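Local coordinates for P-granule scaffold protein (Caenorhabditis japonica, PDB 5W4D) that probably scaffolds germ (P) granules and is likely to take part in RNA binding, its N-terminal domain being mostly helical, at residues A[31-36]-A[206-211]; A[20-25]-A[61-66]; A[46-51]-A[210-215]; A[108-113]-A[120-125]. The protein carries 2 engineered substitutions. One frame throughout, in Å; residues are numbered along the deposited sequence.

From the N terminus, helix 20-28 is the first to be used: contact 2 closes a loop of 35 residues by bringing it against the end of helix 57-64. Before that loop is complete, helices 30-35 and 42-47 set out on the two longest closures, contacts 1 and 3, which both finish on helix 206-213 and share Asp210 and Ile211. Each of these two therefore crosses contact 2 along the chain, and together they tie the N-terminal helices to the C-terminal one. Contact 4 is a local turn-to-helix closure lying within the long spans of contacts 1 and 3, on the other side of the chain's centre, about 41 Å from contact 1 between centres.

Contact 1 of 4, residues A[31-36]-A[206-211]; sequences ELLVSD and PKLADI
Val34 lays its CG2 methyl over the first turn of helix 206-213, where it meets backbone as much as side chain. CG2 lies 3.8 Å from Leu208 N and 4.0 Å from Lys207 C, with the CB of Leu208 4.2 Å from the same methyl. One turn further on, Ile211 brings CG1 to 4.3 Å from Val34 CG2, so that this one branch sits among Lys207, Leu208 and Ile211. The rotamer explains the division of labour: with CG1 opposite the backbone N (chi1 170°), CG2 is the branch given to the neighbouring helix. Beside it, Leu33 meets Leu208 at a slant, its CB 3.9 Å from Leu208 CD1. Leu208 reaches there because its CG stands opposite its own N (chi1 -176°), and it also packs on Phe48.

The segments of the two helices run at 43° to each other with their axes 9.4 Å apart, joining helix 30-35 near the start of the domain to the C-terminal helix 206-213. Lys207 gives only the base of its side chain, while its far end leads away from the interface. No hydrogen bond spans the two segments, so the association rests on shape and on apolar burial.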
loop_
_atom_site.group_PDB
_atom_site.type_symbol
_atom_site.label_atom_id
_atom_site.label_comp_id
_atom_site.label_asym_id
_atom_site.label_seq_id
_atom_site.Cartn_x
_atom_site.Cartn_y
_atom_site.Cartn_z
ATOM N N GLU A 31 -12.153 10.674 30.654
ATOM C CA GLU A 31 -11.706 11.156 31.964
ATOM C C GLU A 31 -11.245 9.999 32.843
ATOM O O GLU A 31 -10.269 10.114 33.598
ATOM C CB GLU A 31 -12.836 11.942 32.629
ATOM C CG GLU A 31 -13.345 13.118 31.794
ATOM C CD GLU A 31 -14.863 13.284 31.847
ATOM O OE1 GLU A 31 -15.547 12.416 32.432
ATOM O OE2 GLU A 31 -15.371 14.279 31.289
ATOM N N LEU A 32 -11.934 8.869 32.762
ATOM C CA LEU A 32 -11.535 7.708 33.545
ATOM C C LEU A 32 -10.138 7.236 33.168
ATOM O O LEU A 32 -9.302 6.963 34.032
ATOM C CB LEU A 32 -12.556 6.606 33.321
ATOM C CG LEU A 32 -12.525 5.427 34.252
ATOM C CD1 LEU A 32 -12.909 5.920 35.635
ATOM C CD2 LEU A 32 -13.503 4.335 33.782
ATOM N N LEU A 33 -9.871 7.124 31.871
ATOM C CA LEU A 33 -8.569 6.669 31.408
ATOM C C LEU A 33 -7.459 7.619 31.831
ATOM O O LEU A 33 -6.342 7.189 32.112
ATOM C CB LEU A 33 -8.580 6.538 29.886
ATOM C CG LEU A 33 -9.311 5.296 29.384
ATOM C CD1 LEU A 33 -9.661 5.482 27.901
ATOM C CD2 LEU A 33 -8.510 4.019 29.575
ATOM N N VAL A 34 -7.748 8.914 31.853
ATOM C CA VAL A 34 -6.725 9.901 32.183
ATOM C C VAL A 34 -6.529 9.994 33.685
ATOM O O VAL A 34 -5.394 10.106 34.159
ATOM C CB VAL A 34 -7.107 11.258 31.578
ATOM C CG1 VAL A 34 -6.206 12.381 32.089
ATOM C CG2 VAL A 34 -7.032 11.169 30.042
ATOM N N SER A 35 -7.618 9.957 34.451
ATOM C CA SER A 35 -7.564 10.293 35.877
ATOM C C SER A 35 -7.693 9.127 36.838
ATOM O O SER A 35 -7.283 9.272 37.993
ATOM C CB SER A 35 -8.661 11.298 36.233
ATOM O OG SER A 35 -8.429 12.530 35.586
ATOM N N ASP A 36 -8.283 7.997 36.432
ATOM C CA ASP A 36 -8.402 6.869 37.355
ATOM C C ASP A 36 -8.299 5.566 36.582
ATOM O O ASP A 36 -9.241 4.762 36.567
ATOM C CB ASP A 36 -9.713 6.934 38.132
ATOM C CG ASP A 36 -9.647 6.192 39.471
ATOM O OD1 ASP A 36 -8.555 5.748 39.870
ATOM O OD2 ASP A 36 -10.699 6.055 40.127
ATOM N N PRO A 206 -6.076 15.679 23.609
ATOM C CA PRO A 206 -4.661 15.805 23.961
ATOM C C PRO A 206 -4.258 15.216 25.298
ATOM O O PRO A 206 -3.095 14.837 25.432
ATOM C CB PRO A 206 -4.435 17.326 23.946
ATOM C CG PRO A 206 -5.778 17.927 24.102
ATOM C CD PRO A 206 -6.702 16.985 23.360
ATOM N N LYS A 207 -5.133 15.191 26.314
ATOM C CA LYS A 207 -4.702 14.620 27.589
ATOM C C LYS A 207 -4.569 13.102 27.487
ATOM O O LYS A 207 -3.633 12.512 28.045
ATOM C CB LYS A 207 -5.681 15.001 28.705
ATOM C CG LYS A 207 -5.744 16.493 28.968
ATOM C CD LYS A 207 -6.953 16.846 29.830
ATOM C CE LYS A 207 -6.803 18.237 30.434
ATOM N NZ LYS A 207 -6.344 19.241 29.425
ATOM N N LEU A 208 -5.492 12.464 26.773
ATOM C CA LEU A 208 -5.372 11.024 26.530
ATOM C C LEU A 208 -4.156 10.726 25.664
ATOM O O LEU A 208 -3.416 9.777 25.928
ATOM C CB LEU A 208 -6.667 10.488 25.902
ATOM C CG LEU A 208 -6.717 8.970 25.672
ATOM C CD1 LEU A 208 -6.644 8.209 27.007
ATOM C CD2 LEU A 208 -7.995 8.626 24.936
ATOM N N ALA A 209 -3.903 11.544 24.638
ATOM C CA ALA A 209 -2.712 11.338 23.832
ATOM C C ALA A 209 -1.441 11.435 24.676
ATOM O O ALA A 209 -0.481 10.689 24.453
ATOM C CB ALA A 209 -2.692 12.374 22.716
ATOM N N ASP A 210 -1.436 12.334 25.668
ATOM C CA ASP A 210 -0.263 12.517 26.529
ATOM C C ASP A 210 0.007 11.277 27.380
ATOM O O ASP A 210 1.167 10.929 27.643
ATOM C CB ASP A 210 -0.488 13.745 27.416
ATOM C CG ASP A 210 0.727 14.075 28.270
ATOM O OD1 ASP A 210 1.789 14.389 27.689
ATOM O OD2 ASP A 210 0.617 14.008 29.514
ATOM N N ILE A 211 -1.055 10.624 27.852
ATOM C CA ILE A 211 -0.910 9.348 28.553
ATOM C C ILE A 211 -0.247 8.321 27.648
ATOM O O ILE A 211 0.666 7.595 28.053
ATOM C CB ILE A 211 -2.280 8.837 29.039
ATOM C CG1 ILE A 211 -2.968 9.848 29.965
ATOM C CG2 ILE A 211 -2.147 7.465 29.717
ATOM C CD1 ILE A 211 -2.226 10.186 31.214
#

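Contact 2 of 4, residues A[20-25]-A[61-66]. Engineered in segment 61-66: Met63 (natural residue Ile).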
loop_
_atom_site.group_PDB
_atom_site.type_symbol
_atom_site.label_atom_id
_atom_site.label_comp_id
_atom_site.label_asym_id
_atom_site.label_seq_id
_atom_site.Cartn_x
_atom_site.Cartn_y
_atom_site.Cartn_z
ATOM N N PRO A 20 -13.950 -0.590 16.453
ATOM C CA PRO A 20 -14.902 0.509 16.722
ATOM C C PRO A 20 -15.373 0.575 18.162
ATOM O O PRO A 20 -15.558 1.687 18.665
ATOM C CB PRO A 20 -16.078 0.204 15.777
ATOM C CG PRO A 20 -15.962 -1.183 15.469
ATOM C CD PRO A 20 -14.476 -1.493 15.429
ATOM N N ASN A 21 -15.629 -0.562 18.834
ATOM C CA ASN A 21 -16.119 -0.446 20.210
ATOM C C ASN A 21 -15.025 0.047 21.153
ATOM O O ASN A 21 -15.324 0.735 22.146
ATOM C CB ASN A 21 -16.694 -1.771 20.692
ATOM C CG ASN A 21 -17.586 -1.609 21.914
ATOM O OD1 ASN A 21 -18.355 -0.654 22.027
ATOM N ND2 ASN A 21 -17.503 -2.563 22.824
ATOM N N LEU A 22 -13.756 -0.255 20.855
ATOM C CA LEU A 22 -12.648 0.262 21.664
ATOM C C LEU A 22 -12.513 1.775 21.479
ATOM O O LEU A 22 -12.296 2.524 22.446
ATOM C CB LEU A 22 -11.367 -0.466 21.266
ATOM C CG LEU A 22 -10.048 0.012 21.888
ATOM C CD1 LEU A 22 -10.049 -0.246 23.406
ATOM C CD2 LEU A 22 -8.883 -0.722 21.240
ATOM N N ALA A 23 -12.686 2.251 20.245
ATOM C CA ALA A 23 -12.657 3.694 19.998
ATOM C C ALA A 23 -13.807 4.393 20.722
ATOM O O ALA A 23 -13.617 5.447 21.344
ATOM C CB ALA A 23 -12.738 3.956 18.500
ATOM N N LEU A 24 -15.009 3.811 20.663
ATOM C CA LEU A 24 -16.143 4.384 21.380
ATOM C C LEU A 24 -15.879 4.415 22.879
ATOM O O LEU A 24 -16.261 5.372 23.566
ATOM C CB LEU A 24 -17.425 3.596 21.083
ATOM C CG LEU A 24 -18.708 4.129 21.736
ATOM C CD1 LEU A 24 -18.989 5.618 21.400
ATOM C CD2 LEU A 24 -19.915 3.285 21.317
ATOM N N TYR A 25 -15.315 3.334 23.413
ATOM C CA TYR A 25 -14.984 3.283 24.836
ATOM C C TYR A 25 -14.089 4.461 25.234
ATOM O O TYR A 25 -14.303 5.111 26.274
ATOM C CB TYR A 25 -14.303 1.942 25.175
ATOM C CG TYR A 25 -14.026 1.839 26.663
ATOM C CD1 TYR A 25 -12.878 2.374 27.217
ATOM C CD2 TYR A 25 -14.952 1.277 27.511
ATOM C CE1 TYR A 25 -12.665 2.340 28.576
ATOM C CE2 TYR A 25 -14.749 1.236 28.874
ATOM C CZ TYR A 25 -13.607 1.772 29.394
ATOM O OH TYR A 25 -13.409 1.733 30.763
ATOM N N VAL A 61 -12.338 -10.452 23.597
ATOM C CA VAL A 61 -13.578 -10.937 22.997
ATOM C C VAL A 61 -14.766 -10.086 23.422
ATOM O O VAL A 61 -15.604 -9.736 22.586
ATOM C CB VAL A 61 -13.800 -12.426 23.332
ATOM C CG1 VAL A 61 -15.168 -12.893 22.805
ATOM C CG2 VAL A 61 -12.695 -13.269 22.726
ATOM N N GLN A 62 -14.868 -9.731 24.717
ATOM C CA GLN A 62 -16.039 -8.968 25.163
ATOM C C GLN A 62 -16.046 -7.551 24.582
ATOM O O GLN A 62 -17.120 -6.995 24.327
ATOM C CB GLN A 62 -16.116 -8.909 26.699
ATOM C CG GLN A 62 -16.239 -10.274 27.385
ATOM C CD GLN A 62 -17.307 -11.164 26.758
ATOM O OE1 GLN A 62 -18.388 -10.699 26.392
ATOM N NE2 GLN A 62 -16.989 -12.451 26.598
HETATM N N MSE A 63 -14.878 -6.960 24.350
HETATM C CA MSE A 63 -14.813 -5.646 23.710
HETATM C C MSE A 63 -15.233 -5.717 22.231
HETATM O O MSE A 63 -15.920 -4.811 21.724
HETATM C CB MSE A 63 -13.408 -5.060 23.846
HETATM C CG MSE A 63 -13.182 -3.731 23.180
HETATM SE SE MSE A 63 -14.194 -2.307 24.023
HETATM C CE MSE A 63 -13.087 -2.081 25.609
ATOM N N LEU A 64 -14.854 -6.812 21.562
ATOM C CA LEU A 64 -15.216 -7.008 20.163
ATOM C C LEU A 64 -16.696 -7.357 19.975
ATOM O O LEU A 64 -17.294 -6.939 18.973
ATOM C CB LEU A 64 -14.336 -8.111 19.568
ATOM C CG LEU A 64 -12.855 -7.766 19.359
ATOM C CD1 LEU A 64 -12.182 -8.946 18.691
ATOM C CD2 LEU A 64 -12.653 -6.508 18.570
ATOM N N PHE A 65 -17.312 -8.066 20.936
ATOM C CA PHE A 65 -18.679 -8.575 20.819
ATOM C C PHE A 65 -19.473 -8.211 22.071
ATOM O O PHE A 65 -19.882 -9.091 22.854
ATOM C CB PHE A 65 -18.698 -10.086 20.600
ATOM C CG PHE A 65 -17.941 -10.542 19.380
ATOM C CD1 PHE A 65 -18.556 -10.622 18.131
ATOM C CD2 PHE A 65 -16.632 -10.948 19.493
ATOM C CE1 PHE A 65 -17.864 -11.053 17.012
ATOM C CE2 PHE A 65 -15.923 -11.371 18.385
ATOM C CZ PHE A 65 -16.560 -11.448 17.127
ATOM N N PRO A 66 -19.738 -6.923 22.274
ATOM C CA PRO A 66 -20.572 -6.530 23.421
ATOM C C PRO A 66 -21.970 -7.109 23.311
ATOM O O PRO A 66 -22.480 -7.402 22.224
ATOM C CB PRO A 66 -20.593 -4.998 23.347
ATOM C CG PRO A 66 -20.256 -4.661 21.958
ATOM C CD PRO A 66 -19.332 -5.760 21.474
#
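Asn21 and the engineered selenomethionine Met63, an isoleucine in the natural sequence, hold the end of helix 57-64 against the start of helix 20-28. In one of the two modelled conformers of Asn21, to which all that is said of its amide applies, ND2 donates to Met63 O at 3.0 Å, with an N-H...O angle of 157°; the bond may therefore not be permanent. The donor lies in the carbonyl plane on a lone pair, and the acceptor in turn sits close to the amide plane of Asn21, so both flat groups are well turned for the bond. An extended first torsion, chi1 -162°, carries the amide across to this carbonyl. Pro66 adds its ring beside the same amide, with CG 3.6 Å from Asn21 ND2.

The pair belongs to a helical domain in which helix 42-47 packs against both helices: Phe43 touches Leu22 and Met63, and Ala44 lies against Leu22 and Tyr25. Within that setting the Met63 chain leaves its backbone extended and then bends at chi2 (67°) and again at chi3. The folded end puts SE 3.5 Å from Asn21 ND2 and turns CE toward helix 20-28. There CE is 4.2 Å from Leu22 CD1 and equally far from Tyr25 CG, meeting the tyrosine ring obliquely; both side chains cross Met63 at about a right angle. The phenol oxygen of Tyr25 lies beyond the contact, hydrogen-bonded to the backbone N of Asn41.

Contact 3 of 4, residues A[46-51]-A[210-215]; sequences YVFGAS and DIMRNG. Engineered in segment 210-215: Met212 (natural residue Ile).
A Schellman motif ends helix 42-47, and the turn it makes is pressed against the last turn of helix 206-213 by Phe48, Gly49 and Ala50. Gly49 is its C-prime residue, with Gly49 N bonded to Tyr46 O and Ala50 N to Ala45 O; its positive phi, 79°, suits glycine. Glycine is also favoured by the neighbouring helix, because a beta carbon here would come too near Met212 CA and Ile211 O. The close approach is plain in the backbones, whose CA atoms at Gly49 and Met212 are 4.6 Å apart.

Phe48 O faces the helix and meets the CA-H of Met212, with CA 3.1 Å from the oxygen; at 121° the contact is strongly bent and so weak. The CG2 methyl of Ile211, not used in contact 1, lies 3.6 Å from Phe48 O and 4.0 Å from Ala50 CB, so it touches both the carbonyl of Phe48 and the methyl of Ala50.

Met212 is an engineered selenomethionine, isoleucine in the natural sequence. Its chain runs extended through chi1 and chi2 and bends at chi3, and its side chain also touches Tyr173 of helix 169-179 and Arg194, Phe197 and Leu198 of helix 187-204. Against Phe48 it makes a Met-aromatic contact: SE stands 4.9 Å from the ring centroid, obliquely at 56° from the ring normal, and 3.8 Å from Phe48 CD1.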
loop_
_atom_site.group_PDB
_atom_site.type_symbol
_atom_site.label_atom_id
_atom_site.label_comp_id
_atom_site.label_asym_id
_atom_site.label_seq_id
_atom_site.Cartn_x
_atom_site.Cartn_y
_atom_site.Cartn_z
ATOM N N TYR A 46 -4.551 -0.744 28.618
ATOM C CA TYR A 46 -3.299 -1.225 28.061
ATOM C C TYR A 46 -2.958 -0.532 26.742
ATOM O O TYR A 46 -1.825 -0.089 26.537
ATOM C CB TYR A 46 -3.400 -2.739 27.867
ATOM C CG TYR A 46 -2.110 -3.437 27.473
ATOM C CD1 TYR A 46 -1.043 -3.504 28.359
ATOM C CD2 TYR A 46 -1.979 -4.089 26.247
ATOM C CE1 TYR A 46 0.118 -4.153 28.035
ATOM C CE2 TYR A 46 -0.778 -4.767 25.919
ATOM C CZ TYR A 46 0.248 -4.794 26.819
ATOM O OH TYR A 46 1.410 -5.488 26.515
ATOM N N VAL A 47 -3.927 -0.452 25.816
ATOM C CA VAL A 47 -3.686 0.157 24.509
ATOM C C VAL A 47 -3.245 1.600 24.669
ATOM O O VAL A 47 -2.300 2.046 24.010
ATOM C CB VAL A 47 -4.948 0.072 23.630
ATOM C CG1 VAL A 47 -4.854 1.007 22.407
ATOM C CG2 VAL A 47 -5.178 -1.349 23.198
ATOM N N PHE A 48 -3.942 2.358 25.516
ATOM C CA PHE A 48 -3.688 3.797 25.626
ATOM C C PHE A 48 -2.559 4.120 26.585
ATOM O O PHE A 48 -2.299 5.302 26.845
ATOM C CB PHE A 48 -4.970 4.541 25.994
ATOM C CG PHE A 48 -5.920 4.652 24.845
ATOM C CD1 PHE A 48 -5.730 5.626 23.873
ATOM C CD2 PHE A 48 -6.967 3.739 24.678
ATOM C CE1 PHE A 48 -6.582 5.697 22.789
ATOM C CE2 PHE A 48 -7.808 3.815 23.578
ATOM C CZ PHE A 48 -7.598 4.808 22.630
ATOM N N GLY A 49 -1.856 3.109 27.080
ATOM C CA GLY A 49 -0.671 3.363 27.872
ATOM C C GLY A 49 -0.931 3.746 29.308
ATOM O O GLY A 49 -0.006 4.194 29.994
ATOM N N ALA A 50 -2.148 3.532 29.801
ATOM C CA ALA A 50 -2.497 3.914 31.162
ATOM C C ALA A 50 -2.211 2.821 32.176
ATOM O O ALA A 50 -2.184 3.099 33.392
ATOM C CB ALA A 50 -3.981 4.291 31.225
ATOM N N SER A 51 -2.002 1.594 31.707
ATOM C CA SER A 51 -1.606 0.478 32.553
ATOM C C SER A 51 -0.677 -0.417 31.761
ATOM O O SER A 51 -0.794 -0.521 30.537
ATOM C CB SER A 51 -2.797 -0.343 33.042
ATOM O OG SER A 51 -2.340 -1.474 33.775
ATOM N N ASP A 210 -1.436 12.334 25.668
ATOM C CA ASP A 210 -0.263 12.517 26.529
ATOM C C ASP A 210 0.007 11.277 27.380
ATOM O O ASP A 210 1.167 10.929 27.643
ATOM C CB ASP A 210 -0.488 13.745 27.416
ATOM C CG ASP A 210 0.727 14.075 28.270
ATOM O OD1 ASP A 210 1.789 14.389 27.689
ATOM O OD2 ASP A 210 0.617 14.008 29.514
ATOM N N ILE A 211 -1.055 10.624 27.852
ATOM C CA ILE A 211 -0.910 9.348 28.553
ATOM C C ILE A 211 -0.247 8.321 27.648
ATOM O O ILE A 211 0.666 7.595 28.053
ATOM C CB ILE A 211 -2.280 8.837 29.039
ATOM C CG1 ILE A 211 -2.968 9.848 29.965
ATOM C CG2 ILE A 211 -2.147 7.465 29.717
ATOM C CD1 ILE A 211 -2.226 10.186 31.214
HETATM N N MSE A 212 -0.735 8.204 26.426
HETATM C CA MSE A 212 -0.199 7.238 25.523
HETATM C C MSE A 212 1.259 7.520 25.140
HETATM O O MSE A 212 2.063 6.602 24.990
HETATM C CB MSE A 212 -1.082 7.194 24.302
HETATM C CG MSE A 212 -0.994 5.900 23.717
HETATM SE SE MSE A 212 -2.247 5.890 22.285
HETATM C CE MSE A 212 -0.901 5.354 21.197
ATOM N N ARG A 213 1.599 8.807 25.032
ATOM C CA ARG A 213 2.944 9.208 24.640
ATOM C C ARG A 213 3.937 8.964 25.761
ATOM O O ARG A 213 5.071 8.534 25.517
ATOM C CB ARG A 213 2.928 10.690 24.276
ATOM C CG ARG A 213 4.202 11.238 23.681
ATOM C CD ARG A 213 3.961 12.675 23.255
ATOM N NE ARG A 213 3.486 12.806 21.876
ATOM C CZ ARG A 213 2.300 13.290 21.504
ATOM N NH1 ARG A 213 1.412 13.698 22.400
ATOM N NH2 ARG A 213 2.008 13.390 20.208
ATOM N N ASN A 214 3.520 9.263 26.992
ATOM C CA ASN A 214 4.347 9.116 28.175
ATOM C C ASN A 214 3.720 8.017 29.004
ATOM O O ASN A 214 4.003 6.824 28.769
ATOM C CB ASN A 214 4.438 10.450 28.935
ATOM C CG ASN A 214 4.957 11.582 28.077
ATOM O OD1 ASN A 214 5.801 11.381 27.208
ATOM N ND2 ASN A 214 4.468 12.792 28.333
ATOM N N GLY A 215 2.848 8.334 29.958
ATOM C CA GLY A 215 2.177 7.329 30.756
ATOM C C GLY A 215 1.064 7.916 31.598
ATOM O O GLY A 215 0.558 7.240 32.496
#

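Contact 4 of 4, residues A[108-113]-A[120-125]; sequences LSILAQ and KKKLNL
A short 3-10 turn, residues 109-112, in the connection between helices 89-100 and 116-131 folds back onto the second of these helices, and Leu123 is the side chain it closes over. The two methyls of Leu123 serve different partners. CD1 is set against Leu111, 3.7 Å from its CG, the two leucines crossing at a slant. CD2 meets Leu108 CD2 and Ile110 CD1, each at 3.8 Å, and the Ile110 and Leu123 side chains reach toward each other tip to tip.

Ile110 holds CG1 between its backbone N and carbonyl carbon (chi1 58°), a less roomy position, and from there its extended chain carries CD1 out to the helix. The same CD1 comes 3.5 Å from NZ, the end of the Lys122 chain, which bends at its last torsion. On the other side of Leu123, the CG of Lys120 lies 3.8 Å from Leu111 CD2 and the two side chains cross at about a right angle. Were Leu123 replaced by an alanine, Leu108, Ile110 and Leu111 would be likely to lose the side chain they close on, leaving a gap between them.

Leu108 continues onto Leu141 and Leu144, and Leu111 onto Ile148, all of helix 136-148. Bonded internally from Leu111 N to Leu108 O, Ile110 and Leu111 of the 3-10 turn and Leu108 just before it thus form an interhelical connection that folds back on the following helix, 116-131, in a mostly helical domain.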
loop_
_atom_site.group_PDB
_atom_site.type_symbol
_atom_site.label_atom_id
_atom_site.label_comp_id
_atom_site.label_asym_id
_atom_site.label_seq_id
_atom_site.Cartn_x
_atom_site.Cartn_y
_atom_site.Cartn_z
ATOM N N LEU A 108 -15.020 -14.924 4.263
ATOM C CA LEU A 108 -13.823 -15.762 4.245
ATOM C C LEU A 108 -14.049 -17.070 5.010
ATOM O O LEU A 108 -13.097 -17.694 5.511
ATOM C CB LEU A 108 -12.612 -15.023 4.832
ATOM C CG LEU A 108 -12.229 -13.726 4.141
ATOM C CD1 LEU A 108 -10.977 -13.179 4.797
ATOM C CD2 LEU A 108 -12.006 -13.923 2.644
ATOM N N SER A 109 -15.300 -17.485 5.120
ATOM C CA SER A 109 -15.648 -18.736 5.778
ATOM C C SER A 109 -14.854 -19.950 5.304
ATOM O O SER A 109 -14.707 -20.908 6.070
ATOM C CB SER A 109 -17.130 -19.031 5.560
ATOM O OG SER A 109 -17.871 -18.211 6.381
ATOM N N ILE A 110 -14.324 -19.947 4.081
ATOM C CA ILE A 110 -13.556 -21.112 3.638
ATOM C C ILE A 110 -12.370 -21.394 4.553
ATOM O O ILE A 110 -11.881 -22.534 4.606
ATOM C CB ILE A 110 -13.092 -20.947 2.178
ATOM C CG1 ILE A 110 -12.232 -19.688 1.998
ATOM C CG2 ILE A 110 -14.317 -20.954 1.280
ATOM C CD1 ILE A 110 -11.683 -19.502 0.587
ATOM N N LEU A 111 -11.916 -20.390 5.308
ATOM C CA LEU A 111 -10.797 -20.573 6.236
ATOM C C LEU A 111 -11.138 -21.500 7.396
ATOM O O LEU A 111 -10.229 -22.080 8.006
ATOM C CB LEU A 111 -10.370 -19.207 6.797
ATOM C CG LEU A 111 -9.591 -18.369 5.800
ATOM C CD1 LEU A 111 -9.397 -16.983 6.390
ATOM C CD2 LEU A 111 -8.222 -18.989 5.459
ATOM N N ALA A 112 -12.417 -21.622 7.732
ATOM C CA ALA A 112 -12.872 -22.417 8.858
ATOM C C ALA A 112 -13.336 -23.803 8.438
ATOM O O ALA A 112 -13.846 -24.554 9.274
ATOM C CB ALA A 112 -14.009 -21.687 9.575
ATOM N N GLN A 113 -13.167 -24.162 7.164
ATOM C CA GLN A 113 -13.783 -25.356 6.594
ATOM C C GLN A 113 -12.768 -26.443 6.257
ATOM O O GLN A 113 -12.952 -27.185 5.291
ATOM C CB GLN A 113 -14.586 -24.974 5.350
ATOM C CG GLN A 113 -15.771 -24.082 5.683
ATOM C CD GLN A 113 -16.491 -23.575 4.460
ATOM O OE1 GLN A 113 -16.155 -23.931 3.332
ATOM N NE2 GLN A 113 -17.491 -22.726 4.676
ATOM N N LYS A 120 -5.846 -20.924 1.708
ATOM C CA LYS A 120 -4.973 -19.755 1.790
ATOM C C LYS A 120 -4.248 -19.490 0.464
ATOM O O LYS A 120 -3.981 -18.335 0.137
ATOM C CB LYS A 120 -3.988 -19.922 2.948
ATOM C CG LYS A 120 -4.622 -19.709 4.347
ATOM C CD LYS A 120 -3.598 -19.921 5.459
ATOM C CE LYS A 120 -4.229 -19.857 6.806
ATOM N NZ LYS A 120 -3.177 -20.122 7.843
ATOM N N LYS A 121 -3.911 -20.518 -0.316
ATOM C CA LYS A 121 -3.353 -20.276 -1.653
ATOM C C LYS A 121 -4.350 -19.568 -2.587
ATOM O O LYS A 121 -3.985 -18.623 -3.310
ATOM C CB LYS A 121 -2.897 -21.602 -2.259
ATOM C CG LYS A 121 -1.806 -22.287 -1.440
ATOM C CD LYS A 121 -0.552 -21.426 -1.356
ATOM C CE LYS A 121 0.515 -22.042 -0.461
ATOM N NZ LYS A 121 1.780 -21.257 -0.547
ATOM N N LYS A 122 -5.614 -19.998 -2.574
ATOM C CA LYS A 122 -6.655 -19.303 -3.332
ATOM C C LYS A 122 -6.870 -17.889 -2.795
ATOM O O LYS A 122 -7.027 -16.933 -3.567
ATOM C CB LYS A 122 -7.959 -20.101 -3.257
ATOM C CG LYS A 122 -9.190 -19.364 -3.747
ATOM C CD LYS A 122 -10.429 -20.262 -3.627
ATOM C CE LYS A 122 -11.723 -19.513 -3.946
ATOM N NZ LYS A 122 -12.199 -18.677 -2.802
ATOM N N LEU A 123 -6.874 -17.745 -1.467
ATOM C CA LEU A 123 -7.071 -16.427 -0.900
ATOM C C LEU A 123 -5.901 -15.516 -1.224
ATOM O O LEU A 123 -6.135 -14.329 -1.468
ATOM C CB LEU A 123 -7.314 -16.499 0.605
ATOM C CG LEU A 123 -8.753 -16.919 1.003
ATOM C CD1 LEU A 123 -8.947 -16.806 2.490
ATOM C CD2 LEU A 123 -9.888 -16.130 0.322
ATOM N N ASN A 124 -4.676 -16.047 -1.283
ATOM C CA ASN A 124 -3.520 -15.212 -1.658
ATOM C C ASN A 124 -3.757 -14.541 -3.002
ATOM O O ASN A 124 -3.555 -13.327 -3.160
ATOM C CB ASN A 124 -2.257 -16.069 -1.711
ATOM C CG ASN A 124 -1.054 -15.329 -2.313
ATOM O OD1 ASN A 124 -0.436 -15.779 -3.319
ATOM N ND2 ASN A 124 -0.692 -14.222 -1.693
ATOM N N LEU A 125 -4.218 -15.314 -3.987
ATOM C CA LEU A 125 -4.443 -14.738 -5.316
ATOM C C LEU A 125 -5.586 -13.735 -5.293
ATOM O O LEU A 125 -5.508 -12.669 -5.932
ATOM C CB LEU A 125 -4.708 -15.867 -6.331
ATOM C CG LEU A 125 -3.573 -16.856 -6.556
ATOM C CD1 LEU A 125 -3.948 -17.826 -7.672
ATOM C CD2 LEU A 125 -2.241 -16.155 -6.880
#